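Side-chain contact in cellobiose 2-epimerase (Caldibacillus thermoamylovorans, PDB 5ZHB), which catalyses the 2-epimerization of cellobiose, converting the glucose unit at its reducing end to mannose: residues L34-Y37 / D38-H42. Sequence-based numbering, arbitrary orientation.
Sequences LVDY and DLHVH
Asp36 reaches across a short beta hairpin to His42, whose NE2 donates to Asp36 OD2 over 2.7 Å in a nearly straight bond (170°), in the Asp36 conformer given, one of two modelled. The carboxylate oxygen lies in the plane of the imidazole; the two flat groups are 79° apart, and the donor comes from above the carboxylate plane. With CG set between its backbone N and carbonyl carbon (chi1 53°), Asp36 turns its carboxylate back over the turn, and OD1 takes a weak bond from His40 N at 2.9 Å. Asp38 was also modelled in two conformers; in this pairing its OD1, placed to accept from His40 ND1, lies too close to Asp36 OD1, so bonds at both OD1 atoms are doubtful. The backbone forms a type I turn from Asp36 to Leu39, closed by Leu39 N to Asp36 O (2.8 Å), and connects the minimal strands 34-35 and 41-42 at the surface of the (alpha/alpha)6 barrel of this epimerase family. Asp36 N bonds to His40 O at 3.1 Å, and His42 N to Leu34 O at 2.9 Å. Leu34 CD2 sits over one face of the His42 ring, 4.1 Å from its centroid, in a CH-pi contact. Replacing His42 by alanine removes donor and ring, which is likely to leave the Asp36 carboxylate freer to turn and a gap beside Leu34. Beyond the hairpin, Arg347 donates to Tyr37 O.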
ATOM      1  N   LEU A  34       7.779  10.399 -13.336  1.00 23.46           N
ATOM      2  CA  LEU A  34       8.573   9.258 -13.788  1.00 22.49           C
ATOM      3  C   LEU A  34      10.061   9.558 -13.604  1.00 24.73           C
ATOM      4  O   LEU A  34      10.516  10.638 -14.004  1.00 26.38           O
ATOM      5  CB  LEU A  34       8.324   8.943 -15.258  1.00 22.78           C
ATOM      6  CG  LEU A  34       8.913   7.639 -15.813  1.00 25.32           C
ATOM      7  CD1 LEU A  34       8.220   6.437 -15.203  1.00 27.76           C
ATOM      8  CD2 LEU A  34       8.764   7.601 -17.329  1.00 28.71           C
ATOM      9  N   VAL A  35      10.772   8.593 -12.988  1.00 21.11           N
ATOM     10  CA  VAL A  35      12.210   8.473 -13.059  1.00 21.19           C
ATOM     11  C   VAL A  35      12.504   7.081 -13.598  1.00 23.47           C
ATOM     12  O   VAL A  35      12.159   6.100 -12.955  1.00 22.53           O
ATOM     13  CB  VAL A  35      12.859   8.681 -11.687  1.00 22.37           C
ATOM     14  CG1 VAL A  35      14.367   8.516 -11.782  1.00 21.74           C
ATOM     15  CG2 VAL A  35      12.467  10.006 -11.051  1.00 20.69           C
ATOM     16  N   ASP A  36      13.120   6.998 -14.778  0.50 21.27           N
ATOM     17  CA  ASP A  36      13.363   5.712 -15.412  0.50 20.79           C
ATOM     18  C   ASP A  36      14.561   5.053 -14.739  0.50 21.78           C
ATOM     19  O   ASP A  36      15.212   5.664 -13.895  0.50 21.97           O
ATOM     20  CB  ASP A  36      13.484   5.831 -16.924  0.50 19.52           C
ATOM     21  CG  ASP A  36      14.502   6.857 -17.404  0.50 19.26           C
ATOM     22  OD1 ASP A  36      15.570   6.970 -16.753  0.50 17.05           O
ATOM     23  OD2 ASP A  36      14.219   7.526 -18.424  0.50 18.64           O
ATOM     24  N   TYR A  37      14.797   3.780 -15.095  1.00 23.67           N
ATOM     25  CA  TYR A  37      15.866   2.971 -14.546  1.00 23.63           C
ATOM     26  C   TYR A  37      17.209   3.701 -14.657  1.00 22.83           C
ATOM     27  O   TYR A  37      18.062   3.548 -13.787  1.00 20.07           O
ATOM     28  CB  TYR A  37      15.997   1.669 -15.333  1.00 25.34           C
ATOM     29  CG  TYR A  37      17.167   0.837 -14.844  1.00 27.72           C
ATOM     30  CD1 TYR A  37      17.130   0.256 -13.587  1.00 27.59           C
ATOM     31  CD2 TYR A  37      18.333   0.701 -15.596  1.00 27.94           C
ATOM     32  CE1 TYR A  37      18.173  -0.515 -13.118  1.00 30.46           C
ATOM     33  CE2 TYR A  37      19.406  -0.038 -15.117  1.00 30.95           C
ATOM     34  CZ  TYR A  37      19.327  -0.651 -13.880  1.00 35.74           C
ATOM     35  OH  TYR A  37      20.362  -1.396 -13.385  1.00 42.00           O
ATOM     36  N   ASP A  38      17.399   4.467 -15.737  0.50 24.04           N
ATOM     37  CA  ASP A  38      18.683   5.125 -15.968  0.50 24.83           C
ATOM     38  C   ASP A  38      18.719   6.505 -15.304  0.50 24.05           C
ATOM     39  O   ASP A  38      19.633   7.283 -15.577  0.50 26.87           O
ATOM     40  CB  ASP A  38      18.996   5.140 -17.459  0.50 27.27           C
ATOM     41  CG  ASP A  38      17.988   5.879 -18.323  0.50 26.75           C
ATOM     42  OD1 ASP A  38      17.159   6.619 -17.749  0.50 29.61           O
ATOM     43  OD2 ASP A  38      18.047   5.714 -19.556  0.50 31.61           O
ATOM     44  N   LEU A  39      17.730   6.818 -14.442  1.00 21.22           N
ATOM     45  CA  LEU A  39      17.741   8.007 -13.596  1.00 22.51           C
ATOM     46  C   LEU A  39      17.465   9.299 -14.367  1.00 23.31           C
ATOM     47  O   LEU A  39      17.579  10.374 -13.767  1.00 25.36           O
ATOM     48  CB  LEU A  39      18.998   8.120 -12.730  1.00 22.73           C
ATOM     49  CG  LEU A  39      19.329   6.893 -11.878  1.00 24.52           C
ATOM     50  CD1 LEU A  39      20.600   7.168 -11.095  1.00 26.06           C
ATOM     51  CD2 LEU A  39      18.156   6.502 -10.941  1.00 23.82           C
ATOM     52  N   HIS A  40      16.997   9.228 -15.627  1.00 22.97           N
ATOM     53  CA  HIS A  40      16.351  10.402 -16.230  1.00 25.62           C
ATOM     54  C   HIS A  40      15.015  10.731 -15.553  1.00 26.34           C
ATOM     55  O   HIS A  40      14.160   9.862 -15.367  1.00 23.80           O
ATOM     56  CB  HIS A  40      16.110  10.250 -17.728  1.00 23.74           C
ATOM     57  CG  HIS A  40      17.375  10.229 -18.502  1.00 30.15           C
ATOM     58  ND1 HIS A  40      17.850   9.114 -19.154  1.00 29.16           N
ATOM     59  CD2 HIS A  40      18.264  11.222 -18.737  1.00 30.85           C
ATOM     60  CE1 HIS A  40      19.001   9.425 -19.724  1.00 31.57           C
ATOM     61  NE2 HIS A  40      19.264  10.683 -19.483  1.00 31.41           N
ATOM     62  N   VAL A  41      14.840  12.009 -15.196  1.00 24.16           N
ATOM     63  CA  VAL A  41      13.610  12.523 -14.632  1.00 25.79           C
ATOM     64  C   VAL A  41      12.757  13.097 -15.761  1.00 30.70           C
ATOM     65  O   VAL A  41      13.198  14.024 -16.448  1.00 28.35           O
ATOM     66  CB  VAL A  41      13.912  13.605 -13.591  1.00 25.35           C
ATOM     67  CG1 VAL A  41      12.628  14.196 -13.044  1.00 27.68           C
ATOM     68  CG2 VAL A  41      14.844  13.145 -12.479  1.00 24.86           C
ATOM     69  N   HIS A  42      11.566  12.520 -15.985  1.00 26.84           N
ATOM     70  CA  HIS A  42      10.648  12.994 -17.020  1.00 27.62           C
ATOM     71  C   HIS A  42       9.656  13.976 -16.403  1.00 31.06           C
ATOM     72  O   HIS A  42       8.633  13.574 -15.826  1.00 30.23           O
ATOM     73  CB  HIS A  42       9.919  11.827 -17.686  1.00 31.52           C
ATOM     74  CG  HIS A  42      10.823  10.855 -18.332  1.00 32.31           C
ATOM     75  ND1 HIS A  42      10.931  10.761 -19.698  1.00 36.71           N
ATOM     76  CD2 HIS A  42      11.709   9.984 -17.828  1.00 33.27           C
ATOM     77  CE1 HIS A  42      11.842   9.843 -20.005  1.00 37.02           C
ATOM     78  NE2 HIS A  42      12.318   9.343 -18.881  1.00 32.18           N
TER